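Local coordinates for protein oxidoreductase (Ralstonia eutropha, PDB 3HJ9) that binds flavin mononucleotide as a homodimer of the nitroreductase family and probably works as an FMN-dependent oxidoreductase, at residues R49-E54 and N170-C175; I94-A99 and L137-V142; S124-Q129 and V183-L188; D130-A135 and S208-R213. All coordinates share one frame; numbering follows the deposited sequence.

Interaction 1: residues R49-E54 and N170-C175; sequences RKSTRE and NAYLYC. With FMN (flavin mononucleotide), chain C.
The loop R49-E54, which has no regular secondary structure, passes N170-C175 of helix 156-177 most closely at R49 and L173, whose CA atoms lie 6.0 Å apart. Only the first three residues of the loop meet the helix, and Y172 and L173 receive them. The guanidinium of R49 sits over one face of the Y172 ring: CZ is 4.7 Å from the ring centroid and 14° off the ring normal, a cation-pi contact. The two planes stand almost perpendicular, at 87°, so the arginine presents its edge, with NH1 above the rim of the ring. Bends at its second and third side-chain torsions fold the R49 chain over the tyrosine, while its CG packs on CD2 of L173. At the far end of the ring, Y172 OH donates to S51 OG at 2.7 Å, and S51 OG in turn donates to FMN O2P at 2.6 Å. R49 NH1 reaches the same phosphate oxygen at 2.8 Å along a nearly straight bond (169°), and NH2 binds O1P. S51 N supplies the third phosphate oxygen, O3P, at 2.8 Å. Farther along the loop, R53 NE meets the flavin O2 at 2.9 Å. Y172 OH also bonds V184 N, and R49 NE and NH2 bond the carbonyls of T84 and R83 of the second subunit. Y172 is thus a second-shell residue that positions S51 and underlies R49, and the arginine charge probably offsets that of the phosphate at the dimer interface.

Interaction 2: residues I94-A99 and L137-V142; sequences IDVYVA and LDLVFV
Strands 94-100 and 137-144 are antiparallel neighbours within the main sheet of this nitroreductase-family fold; their short segments run at 156° with axes 4.6 Å apart. Five consecutive residue pairs define the register, from D95 opposite V142 to A99 opposite D138. The hydrogen-bonded pairs are D95-V142, Y97-V140 and A99-D138, each closed by two N-H...O bonds. Y97 N to V140 O measures 2.8 Å and four others are similar; the sixth, from D138 N to A99 O, stretches to 3.2 Å at the end of the paired stretch. On the face carrying Y97, V140 and V142, CD1 of the Y97 ring lies 3.4 Å from V142 CG2, a diagonal contact that skips one residue pair. A chi1 of -76° sets CG of Y97 beside the backbone N, on the side where V142 lies. The other face carries the non-hydrogen-bonded pairs. There V96 and F141 lie side by side, CG2 of the valine 3.8 Å from CD2 of the phenylalanine, while I94 CG2 comes to the edge of that ring in its plane. V98 CG2 similarly lies 3.9 Å from CD2 of L139. This apolar face is covered by helices 62-73, through L69 and A73, and 156-177, through A164 and M167. At the sheet's other side D95 bridges to R147 and D138 bonds T210, while strands 103-108 and 203-212 flank the pair.

Interaction 3: residues S124-Q129 and V183-L188; sequences SMTGYQ and VVRGWL. With FMN (flavin mononucleotide), chain C.
T126 OG1 and the carbonyl oxygen of W187 share water 3, each 2.7 Å from it; the water donates to W187 O. The weak bond from Y128 N to T126 OG1, at 3.4 Å, adds a second grip on the hydroxyl. Water 2 makes another bridge, accepting from T126 N and, weakly, from R185 NH2. The threonine's methyl does the apolar work: CG2 lies 3.7 Å above the R185 guanidinium, over its centre, and touches CD2 of L188. Its chi1 of 68° turns OG1 between the backbone N and carbonyl carbon, which leaves CG2 directed at these two side chains. The charged end of R185 has its strongest partner in D130, through NH2, and its NH1 bonds T210. Here the chain leaves strand 181-185, an edge strand of the main sheet within this chain, and passes over one face of the isoalloxazine, V184 O 3.0 Å from FMN C10, to reach its N5/O4 side. W187 is the centre of an inverse gamma turn, and W187 N bonds FMN O4 at 3.1 Å with an angle of 164°. G186 N makes a weak hydrogen bond to the same oxygen. FMN O4 lies at an edge of the W187 ring, in its plane. Beyond it, the benzo edge of the indole points into the face of Y128 as an edge-to-face pair, centroids 5.2 Å apart and planes at 72°; CE3 stands over the centre of the tyrosine ring. The indole NE1 bonds Y89 OH of the second subunit, and F159 of that subunit meets the same ring system.

Interaction 4: residues D130-A135 and S208-R213; sequences DFVGMA and SQTIGR. With FMN (flavin mononucleotide), chain C.
V132 and A135 of the loop D130-A135 both touch T210, but the loop begins at the cofactor. D130 OD2 accepts the flavin N3-H at 2.9 Å with an angle of 144°, while OD1 takes part in the salt bridge with R185 and receives a weak bond from V132 N. Two different partners thus fix the rotation of this carboxylate, and its charge would probably polarise the N3-H. V132 then divides its two methyls between ligand and strand: CG2 lies 3.5 Å from FMN O2, and CG1, anti to the backbone N (chi1 172°), meets T210 CG2 tip to tip at 3.9 Å. The strand involved, 203-212, is an inner member of the main antiparallel sheet; strands 137-144 and 181-185 take both its sides, and the loop lies over the sheet's face at T210. G133 contributes its carbonyl oxygen, 4.1 Å from T210 CG2, while its N bonds the backbone of R53. At the end of the loop A135 CB packs against T210 CG2, where the modelled 3.2 Å is shorter than usual and doubtful as evidence of strain, and lies 3.6 Å from I211 O. T210 turns its methyl to A135, its hydroxyl being held by D138.

Overall arrangement
Interactions 1, 3 and 4 each touch the same FMN: interaction 1 meets its phosphate and O2, interaction 3 its O4, and interaction 4 its N3. Interactions 3 and 4 lie closest, with centres 9 Å apart, and are joined by the salt bridge of R185 NH2 to D130 OD1 at 2.8 Å. Interactions 1 and 4, about 10 Å apart between centres, meet where R53 O lies 2.8 Å from G133 N. Interaction 2 lies deeper, about 4 Å from the chain centre, and reaches the pocket indirectly: D138 OD1 lies 2.8 Å from T210 OG1 of interaction 4, and D138 OD2 lies 2.8 Å from S124 N of interaction 3.

Interaction 1: residues R49-E54 and N170-C175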
# COMPACT_ATOMS: atom_id res chain seq x y z
N ARG A 49 0.61 -4.81 12.97
CA ARG A 49 0.43 -3.63 12.09
C ARG A 49 -0.80 -2.87 12.61
O ARG A 49 -1.88 -3.45 12.75
CB ARG A 49 0.32 -4.07 10.63
CG ARG A 49 0.67 -3.02 9.54
CD ARG A 49 -0.21 -1.79 9.51
NE ARG A 49 -1.64 -2.13 9.58
CZ ARG A 49 -2.62 -1.29 9.93
NH1 ARG A 49 -2.39 -0.01 10.21
NH2 ARG A 49 -3.86 -1.76 10.00
N LYS A 50 -0.60 -1.60 12.99
CA LYS A 50 -1.64 -0.76 13.59
C LYS A 50 -1.28 0.71 13.45
O LYS A 50 -0.13 1.04 13.16
CB LYS A 50 -1.81 -1.07 15.09
CG LYS A 50 -0.57 -0.71 15.97
CD LYS A 50 -0.77 -0.98 17.46
CE LYS A 50 -1.84 -0.08 18.08
NZ LYS A 50 -1.92 -0.27 19.59
N SER A 51 -2.24 1.59 13.74
CA SER A 51 -2.02 3.04 13.73
C SER A 51 -1.83 3.58 15.16
O SER A 51 -2.53 3.21 16.07
CB SER A 51 -3.12 3.78 12.98
OG SER A 51 -3.02 3.49 11.60
N THR A 52 -0.88 4.50 15.31
CA THR A 52 -0.55 5.15 16.58
C THR A 52 -0.65 6.64 16.34
O THR A 52 -0.21 7.11 15.28
CB THR A 52 0.89 4.80 16.99
OG1 THR A 52 1.01 3.38 17.00
CG2 THR A 52 1.22 5.38 18.42
N ARG A 53 -1.22 7.37 17.31
CA ARG A 53 -1.44 8.82 17.18
C ARG A 53 -0.82 9.71 18.25
O ARG A 53 -0.81 10.91 18.08
CB ARG A 53 -2.95 9.11 17.05
CG ARG A 53 -3.53 8.68 15.72
CD ARG A 53 -4.98 9.16 15.47
NE ARG A 53 -5.48 8.56 14.22
CZ ARG A 53 -5.90 7.30 14.08
NH1 ARG A 53 -5.90 6.45 15.11
NH2 ARG A 53 -6.32 6.85 12.89
N GLU A 54 -0.32 9.12 19.34
CA GLU A 54 0.40 9.83 20.39
C GLU A 54 1.81 9.22 20.48
O GLU A 54 1.98 8.01 20.61
CB GLU A 54 -0.34 9.74 21.72
CG GLU A 54 -1.61 10.61 21.79
N ASN A 170 4.91 -0.64 3.67
CA ASN A 170 6.24 -1.09 4.02
C ASN A 170 6.71 -0.38 5.31
O ASN A 170 7.30 -1.02 6.18
CB ASN A 170 7.27 -0.81 2.92
CG ASN A 170 7.12 -1.71 1.71
OD1 ASN A 170 6.31 -2.64 1.71
ND2 ASN A 170 7.90 -1.41 0.65
N ALA A 171 6.45 0.92 5.41
CA ALA A 171 6.84 1.74 6.60
C ALA A 171 6.11 1.29 7.86
O ALA A 171 6.72 1.22 8.95
CB ALA A 171 6.62 3.26 6.34
N TYR A 172 4.80 1.06 7.74
CA TYR A 172 4.00 0.49 8.85
C TYR A 172 4.55 -0.81 9.41
O TYR A 172 4.70 -0.95 10.62
CB TYR A 172 2.56 0.20 8.41
CG TYR A 172 1.51 1.24 8.69
CD1 TYR A 172 1.11 1.52 9.99
CD2 TYR A 172 0.82 1.86 7.64
CE1 TYR A 172 0.04 2.45 10.25
CE2 TYR A 172 -0.24 2.76 7.89
CZ TYR A 172 -0.61 3.06 9.16
OH TYR A 172 -1.65 3.94 9.34
N LEU A 173 4.84 -1.73 8.50
CA LEU A 173 5.39 -3.05 8.82
C LEU A 173 6.78 -2.92 9.46
O LEU A 173 7.06 -3.59 10.48
CB LEU A 173 5.38 -3.99 7.59
CG LEU A 173 3.98 -4.40 7.08
CD1 LEU A 173 4.03 -5.11 5.73
CD2 LEU A 173 3.19 -5.22 8.13
N TYR A 174 7.62 -2.03 8.91
CA TYR A 174 8.92 -1.75 9.53
C TYR A 174 8.72 -1.23 10.97
O TYR A 174 9.35 -1.73 11.91
CB TYR A 174 9.82 -0.81 8.69
CG TYR A 174 11.07 -0.55 9.43
CD1 TYR A 174 12.11 -1.48 9.44
CD2 TYR A 174 11.17 0.58 10.25
CE1 TYR A 174 13.26 -1.26 10.23
CE2 TYR A 174 12.31 0.80 11.04
CZ TYR A 174 13.34 -0.10 11.02
OH TYR A 174 14.43 0.14 11.82
N CYS A 175 7.80 -0.29 11.14
CA CYS A 175 7.53 0.27 12.47
C CYS A 175 7.13 -0.80 13.48
O CYS A 175 7.65 -0.82 14.62
CB CYS A 175 6.51 1.41 12.40
SG CYS A 175 7.25 2.85 11.62
N1 FMN C . -5.74 8.61 10.18
C2 FMN C . -5.73 9.91 10.64
O2 FMN C . -5.66 10.14 11.85
N3 FMN C . -5.77 10.96 9.73
C4 FMN C . -5.86 10.72 8.36
O4 FMN C . -5.90 11.69 7.60
C4A FMN C . -5.88 9.40 7.89
N5 FMN C . -5.95 9.13 6.54
C5A FMN C . -5.89 7.82 6.07
C6 FMN C . -5.94 7.62 4.70
C7 FMN C . -5.90 6.32 4.18
C7M FMN C . -5.95 6.11 2.70
C8 FMN C . -5.83 5.21 5.04
C8M FMN C . -5.81 3.82 4.49
C9 FMN C . -5.80 5.42 6.44
C9A FMN C . -5.83 6.73 6.97
N10 FMN C . -5.78 7.01 8.34
C10 FMN C . -5.81 8.33 8.81
C1' FMN C . -5.63 5.92 9.37
C2' FMN C . -6.92 5.24 9.74
O2' FMN C . -7.73 6.09 10.51
C3' FMN C . -6.56 3.96 10.49
O3' FMN C . -5.97 3.07 9.56
C4' FMN C . -7.84 3.37 11.10
O4' FMN C . -8.11 4.12 12.28
C5' FMN C . -7.74 1.88 11.43
O5' FMN C . -6.72 1.76 12.43
P FMN C . -5.49 0.78 12.18
O1P FMN C . -5.89 -0.56 11.61
O2P FMN C . -4.55 1.45 11.19
O3P FMN C . -4.80 0.57 13.53
O HOH W 1 2.53 -0.89 12.35

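Interaction 2: residues I94-A99 and L137-V142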
# COMPACT_ATOMS: atom_id res chain seq x y z
N ILE A 94 6.49 8.30 -7.05
CA ILE A 94 6.48 8.84 -5.70
C ILE A 94 7.91 9.09 -5.18
O ILE A 94 8.74 8.21 -5.26
CB ILE A 94 5.73 7.88 -4.71
CG1 ILE A 94 4.24 7.75 -5.08
CG2 ILE A 94 5.85 8.33 -3.26
CD1 ILE A 94 3.42 9.09 -5.02
N ASP A 95 8.14 10.30 -4.66
CA ASP A 95 9.36 10.70 -3.99
C ASP A 95 8.97 10.83 -2.52
O ASP A 95 7.91 11.37 -2.19
CB ASP A 95 9.89 12.06 -4.47
CG ASP A 95 10.44 12.03 -5.89
OD1 ASP A 95 10.91 10.96 -6.37
OD2 ASP A 95 10.43 13.09 -6.54
N VAL A 96 9.83 10.34 -1.65
CA VAL A 96 9.58 10.38 -0.25
C VAL A 96 10.38 11.51 0.35
O VAL A 96 11.59 11.57 0.21
CB VAL A 96 9.91 9.04 0.44
CG1 VAL A 96 9.71 9.19 1.93
CG2 VAL A 96 9.02 7.96 -0.12
N TYR A 97 9.67 12.38 1.06
CA TYR A 97 10.25 13.50 1.77
C TYR A 97 10.14 13.18 3.23
O TYR A 97 9.23 12.47 3.65
CB TYR A 97 9.51 14.80 1.45
CG TYR A 97 9.84 15.36 0.09
CD1 TYR A 97 9.27 14.82 -1.07
CD2 TYR A 97 10.72 16.44 -0.06
CE1 TYR A 97 9.55 15.34 -2.32
CE2 TYR A 97 11.02 16.96 -1.30
CZ TYR A 97 10.45 16.38 -2.44
OH TYR A 97 10.76 16.90 -3.67
N VAL A 98 11.05 13.75 4.02
CA VAL A 98 11.07 13.54 5.47
C VAL A 98 11.13 14.89 6.18
O VAL A 98 12.08 15.64 5.96
CB VAL A 98 12.32 12.69 5.93
CG1 VAL A 98 12.13 12.19 7.33
CG2 VAL A 98 12.60 11.52 4.99
N ALA A 99 10.13 15.19 7.01
CA ALA A 99 10.14 16.43 7.82
C ALA A 99 10.77 16.07 9.15
O ALA A 99 10.19 15.29 9.91
CB ALA A 99 8.74 17.00 8.02
N LEU A 137 9.24 12.61 13.46
CA LEU A 137 9.30 12.83 12.01
C LEU A 137 7.98 12.56 11.29
O LEU A 137 7.10 11.90 11.84
CB LEU A 137 10.43 11.99 11.39
CG LEU A 137 10.29 10.48 11.18
CD1 LEU A 137 9.52 10.14 9.92
CD2 LEU A 137 11.68 9.85 11.10
N ASP A 138 7.84 13.14 10.10
CA ASP A 138 6.73 12.85 9.19
C ASP A 138 7.35 12.43 7.85
O ASP A 138 8.28 13.08 7.38
CB ASP A 138 5.87 14.08 8.84
CG ASP A 138 4.93 14.52 9.92
OD1 ASP A 138 4.62 13.76 10.87
OD2 ASP A 138 4.45 15.68 9.79
N LEU A 139 6.83 11.39 7.23
CA LEU A 139 7.14 11.11 5.82
C LEU A 139 6.05 11.77 4.95
O LEU A 139 4.89 11.71 5.32
CB LEU A 139 7.16 9.63 5.53
CG LEU A 139 8.17 8.81 6.30
CD1 LEU A 139 7.99 7.32 5.85
CD2 LEU A 139 9.59 9.35 6.11
N VAL A 140 6.42 12.43 3.84
CA VAL A 140 5.43 12.89 2.83
C VAL A 140 5.70 12.17 1.50
O VAL A 140 6.84 12.22 0.96
CB VAL A 140 5.44 14.39 2.59
CG1 VAL A 140 4.22 14.78 1.74
CG2 VAL A 140 5.44 15.12 3.91
N PHE A 141 4.66 11.54 0.95
CA PHE A 141 4.75 10.78 -0.31
C PHE A 141 4.23 11.74 -1.38
O PHE A 141 3.04 12.07 -1.41
CB PHE A 141 3.93 9.49 -0.22
CG PHE A 141 4.41 8.55 0.87
CD1 PHE A 141 3.94 8.66 2.16
CD2 PHE A 141 5.35 7.54 0.58
CE1 PHE A 141 4.39 7.80 3.17
CE2 PHE A 141 5.80 6.66 1.58
CZ PHE A 141 5.31 6.78 2.87
N VAL A 142 5.15 12.23 -2.20
CA VAL A 142 4.84 13.23 -3.21
C VAL A 142 4.78 12.60 -4.58
O VAL A 142 5.73 11.96 -4.97
CB VAL A 142 5.89 14.33 -3.20
CG1 VAL A 142 5.64 15.35 -4.36
CG2 VAL A 142 5.92 15.03 -1.82

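Interaction 3: residues S124-Q129 and V183-L188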
# COMPACT_ATOMS: atom_id res chain seq x y z
N SER A 124 3.83 18.06 11.05
CA SER A 124 2.39 18.29 11.21
C SER A 124 1.88 19.60 10.55
O SER A 124 1.36 20.51 11.20
CB SER A 124 1.92 18.12 12.66
OG SER A 124 2.58 19.02 13.50
N MSE A 125 2.10 19.64 9.23
CA MSE A 125 1.65 20.73 8.36
C MSE A 125 0.64 20.17 7.36
O MSE A 125 0.55 20.65 6.23
CB MSE A 125 2.86 21.36 7.65
CG MSE A 125 3.86 22.01 8.57
SE MSE A 125 3.10 23.54 9.48
CE MSE A 125 2.61 24.52 7.90
N THR A 126 -0.14 19.16 7.77
CA THR A 126 -1.15 18.59 6.86
C THR A 126 -2.30 19.56 6.58
O THR A 126 -3.01 19.36 5.64
CB THR A 126 -1.79 17.28 7.38
OG1 THR A 126 -2.59 17.58 8.53
CG2 THR A 126 -0.75 16.20 7.68
N GLY A 127 -2.48 20.58 7.41
CA GLY A 127 -3.55 21.54 7.24
C GLY A 127 -4.90 21.12 7.81
O GLY A 127 -5.88 21.83 7.61
N TYR A 128 -4.99 19.96 8.47
CA TYR A 128 -6.23 19.51 9.10
C TYR A 128 -6.01 18.95 10.50
O TYR A 128 -4.96 18.35 10.78
CB TYR A 128 -6.91 18.45 8.25
CG TYR A 128 -7.47 19.02 6.97
CD1 TYR A 128 -6.74 18.94 5.78
CD2 TYR A 128 -8.71 19.68 6.97
CE1 TYR A 128 -7.26 19.47 4.58
CE2 TYR A 128 -9.22 20.24 5.80
CZ TYR A 128 -8.50 20.12 4.62
OH TYR A 128 -9.00 20.62 3.47
N GLN A 129 -7.01 19.15 11.35
CA GLN A 129 -6.99 18.65 12.71
C GLN A 129 -7.60 17.24 12.79
O GLN A 129 -8.82 17.08 12.98
CB GLN A 129 -7.69 19.62 13.67
CG GLN A 129 -7.70 19.22 15.15
CD GLN A 129 -6.31 18.93 15.69
OE1 GLN A 129 -5.74 17.84 15.49
NE2 GLN A 129 -5.77 19.89 16.42
N VAL A 183 1.21 6.35 11.62
CA VAL A 183 -0.18 6.60 11.16
C VAL A 183 -0.10 7.31 9.82
O VAL A 183 0.58 8.34 9.71
CB VAL A 183 -1.05 7.34 12.18
CG1 VAL A 183 -0.49 8.72 12.50
CG2 VAL A 183 -2.56 7.45 11.70
N VAL A 184 -0.65 6.67 8.77
CA VAL A 184 -0.74 7.27 7.45
C VAL A 184 -1.89 8.30 7.51
O VAL A 184 -2.90 8.10 8.23
CB VAL A 184 -0.94 6.19 6.31
CG1 VAL A 184 -2.32 5.49 6.40
CG2 VAL A 184 -0.74 6.87 4.95
N ARG A 185 -1.71 9.44 6.85
CA ARG A 185 -2.68 10.54 6.86
C ARG A 185 -2.88 11.03 5.44
O ARG A 185 -1.90 11.38 4.75
CB ARG A 185 -2.23 11.67 7.77
CG ARG A 185 -1.72 11.18 9.12
CD ARG A 185 -0.89 12.22 9.81
NE ARG A 185 -1.65 13.33 10.32
CZ ARG A 185 -1.11 14.39 10.92
NH1 ARG A 185 0.21 14.49 11.09
NH2 ARG A 185 -1.87 15.37 11.37
N GLY A 186 -4.13 11.02 5.01
CA GLY A 186 -4.57 11.42 3.68
C GLY A 186 -5.32 12.71 3.67
O GLY A 186 -5.57 13.24 2.60
N TRP A 187 -5.74 13.19 4.84
CA TRP A 187 -6.34 14.50 4.96
C TRP A 187 -5.24 15.54 4.89
O TRP A 187 -4.71 15.98 5.92
CB TRP A 187 -7.13 14.63 6.26
CG TRP A 187 -8.50 14.11 6.12
CD1 TRP A 187 -8.93 12.84 6.32
CD2 TRP A 187 -9.64 14.88 5.76
NE1 TRP A 187 -10.29 12.77 6.13
CE2 TRP A 187 -10.76 14.02 5.79
CE3 TRP A 187 -9.84 16.23 5.44
CZ2 TRP A 187 -12.04 14.44 5.47
CZ3 TRP A 187 -11.14 16.67 5.13
CH2 TRP A 187 -12.22 15.78 5.17
N LEU A 188 -4.91 15.91 3.64
CA LEU A 188 -3.87 16.89 3.33
C LEU A 188 -4.44 18.06 2.57
O LEU A 188 -5.20 17.85 1.64
CB LEU A 188 -2.76 16.26 2.45
CG LEU A 188 -1.99 15.02 2.95
CD1 LEU A 188 -0.81 14.74 1.95
CD2 LEU A 188 -1.48 15.19 4.37
N1 FMN C . -5.74 8.61 10.18
C2 FMN C . -5.73 9.91 10.64
O2 FMN C . -5.66 10.14 11.85
N3 FMN C . -5.77 10.96 9.73
C4 FMN C . -5.86 10.72 8.36
O4 FMN C . -5.90 11.69 7.60
C4A FMN C . -5.88 9.40 7.89
N5 FMN C . -5.95 9.13 6.54
C5A FMN C . -5.89 7.82 6.07
C6 FMN C . -5.94 7.62 4.70
C7 FMN C . -5.90 6.32 4.18
C7M FMN C . -5.95 6.11 2.70
C8 FMN C . -5.83 5.21 5.04
C8M FMN C . -5.81 3.82 4.49
C9 FMN C . -5.80 5.42 6.44
C9A FMN C . -5.83 6.73 6.97
N10 FMN C . -5.78 7.01 8.34
C10 FMN C . -5.81 8.33 8.81
C1' FMN C . -5.63 5.92 9.37
C2' FMN C . -6.92 5.24 9.74
O2' FMN C . -7.73 6.09 10.51
C3' FMN C . -6.56 3.96 10.49
O3' FMN C . -5.97 3.07 9.56
C4' FMN C . -7.84 3.37 11.10
O4' FMN C . -8.11 4.12 12.28
C5' FMN C . -7.74 1.88 11.43
O5' FMN C . -6.72 1.76 12.43
P FMN C . -5.49 0.78 12.18
O1P FMN C . -5.89 -0.56 11.61
O2P FMN C . -4.55 1.45 11.19
O3P FMN C . -4.80 0.57 13.53
O HOH W 2 -0.70 17.99 10.71
O HOH W 3 -4.20 15.44 8.55

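Interaction 4: residues D130-A135 and S208-R213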
# COMPACT_ATOMS: atom_id res chain seq x y z
N ASP A 130 -6.73 16.24 12.64
CA ASP A 130 -7.09 14.81 12.73
C ASP A 130 -6.63 14.16 14.05
O ASP A 130 -6.55 12.94 14.14
CB ASP A 130 -6.59 14.05 11.49
CG ASP A 130 -5.08 14.04 11.34
OD1 ASP A 130 -4.40 14.64 12.19
OD2 ASP A 130 -4.55 13.47 10.36
N PHE A 131 -6.35 14.99 15.06
CA PHE A 131 -5.97 14.54 16.39
C PHE A 131 -4.73 13.61 16.44
O PHE A 131 -4.66 12.71 17.27
CB PHE A 131 -7.19 13.93 17.07
CG PHE A 131 -8.44 14.79 16.93
CD1 PHE A 131 -8.62 15.93 17.71
CD2 PHE A 131 -9.41 14.48 15.95
CE1 PHE A 131 -9.76 16.74 17.54
CE2 PHE A 131 -10.55 15.26 15.79
CZ PHE A 131 -10.74 16.39 16.61
N VAL A 132 -3.81 13.81 15.51
CA VAL A 132 -2.53 13.09 15.49
C VAL A 132 -1.54 14.03 16.20
O VAL A 132 -1.40 15.16 15.79
CB VAL A 132 -2.05 12.80 14.08
CG1 VAL A 132 -0.61 12.22 14.10
CG2 VAL A 132 -3.03 11.87 13.39
N GLY A 133 -0.88 13.57 17.25
CA GLY A 133 0.04 14.42 18.01
C GLY A 133 1.36 14.67 17.31
O GLY A 133 1.66 14.10 16.25
N MSE A 134 2.17 15.53 17.92
CA MSE A 134 3.54 15.82 17.41
C MSE A 134 4.39 14.54 17.54
O MSE A 134 4.26 13.79 18.51
CB MSE A 134 4.17 16.98 18.20
CG MSE A 134 5.59 17.41 17.77
SE MSE A 134 5.86 17.91 15.88
CE MSE A 134 4.79 19.56 15.80
N ALA A 135 5.23 14.30 16.55
CA ALA A 135 6.11 13.13 16.50
C ALA A 135 7.51 13.53 16.00
O ALA A 135 7.67 14.59 15.41
CB ALA A 135 5.51 12.06 15.61
N SER A 208 0.77 11.61 3.92
CA SER A 208 1.87 11.79 4.87
C SER A 208 1.80 10.61 5.87
O SER A 208 0.82 9.83 5.90
CB SER A 208 1.84 13.14 5.57
OG SER A 208 0.66 13.23 6.32
N GLN A 209 2.86 10.45 6.66
CA GLN A 209 2.88 9.40 7.69
C GLN A 209 3.72 9.84 8.86
O GLN A 209 4.92 10.12 8.71
CB GLN A 209 3.39 8.10 7.10
CG GLN A 209 3.18 6.82 7.94
CD GLN A 209 3.67 5.59 7.16
OE1 GLN A 209 4.52 5.73 6.27
NE2 GLN A 209 3.12 4.39 7.45
N THR A 210 3.07 9.90 10.03
CA THR A 210 3.70 10.41 11.25
C THR A 210 4.27 9.22 11.99
O THR A 210 3.55 8.27 12.24
CB THR A 210 2.68 11.17 12.04
OG1 THR A 210 2.25 12.24 11.21
CG2 THR A 210 3.23 11.72 13.33
N ILE A 211 5.57 9.28 12.32
CA ILE A 211 6.30 8.16 12.90
C ILE A 211 7.11 8.54 14.14
O ILE A 211 7.69 9.63 14.19
CB ILE A 211 7.21 7.52 11.80
CG1 ILE A 211 6.35 6.87 10.72
CG2 ILE A 211 8.22 6.49 12.40
CD1 ILE A 211 7.09 6.32 9.53
N GLY A 212 7.09 7.66 15.12
CA GLY A 212 7.88 7.76 16.33
C GLY A 212 7.62 6.64 17.31
O GLY A 212 6.80 5.74 17.02
N ARG A 213 8.30 6.65 18.46
CA ARG A 213 7.98 5.72 19.53
C ARG A 213 6.62 6.12 20.06
O ARG A 213 6.33 7.30 20.19
CB ARG A 213 9.02 5.70 20.67
CG ARG A 213 10.08 4.64 20.49
CD ARG A 213 11.27 4.67 21.46
NE ARG A 213 12.29 5.67 21.10
CZ ARG A 213 13.16 5.60 20.05
NH1 ARG A 213 13.14 4.58 19.14
NH2 ARG A 213 14.04 6.59 19.88
N1 FMN C . -5.74 8.61 10.18
C2 FMN C . -5.73 9.91 10.64
O2 FMN C . -5.66 10.14 11.85
N3 FMN C . -5.77 10.96 9.73
C4 FMN C . -5.86 10.72 8.36
O4 FMN C . -5.90 11.69 7.60
C4A FMN C . -5.88 9.40 7.89
N5 FMN C . -5.95 9.13 6.54
C5A FMN C . -5.89 7.82 6.07
C6 FMN C . -5.94 7.62 4.70
C7 FMN C . -5.90 6.32 4.18
C7M FMN C . -5.95 6.11 2.70
C8 FMN C . -5.83 5.21 5.04
C8M FMN C . -5.81 3.82 4.49
C9 FMN C . -5.80 5.42 6.44
C9A FMN C . -5.83 6.73 6.97
N10 FMN C . -5.78 7.01 8.34
C10 FMN C . -5.81 8.33 8.81
C1' FMN C . -5.63 5.92 9.37
C2' FMN C . -6.92 5.24 9.74
O2' FMN C . -7.73 6.09 10.51
C3' FMN C . -6.56 3.96 10.49
O3' FMN C . -5.97 3.07 9.56
C4' FMN C . -7.84 3.37 11.10
O4' FMN C . -8.11 4.12 12.28
C5' FMN C . -7.74 1.88 11.43
O5' FMN C . -6.72 1.76 12.43
P FMN C . -5.49 0.78 12.18
O1P FMN C . -5.89 -0.56 11.61
O2P FMN C . -4.55 1.45 11.19
O3P FMN C . -4.80 0.57 13.53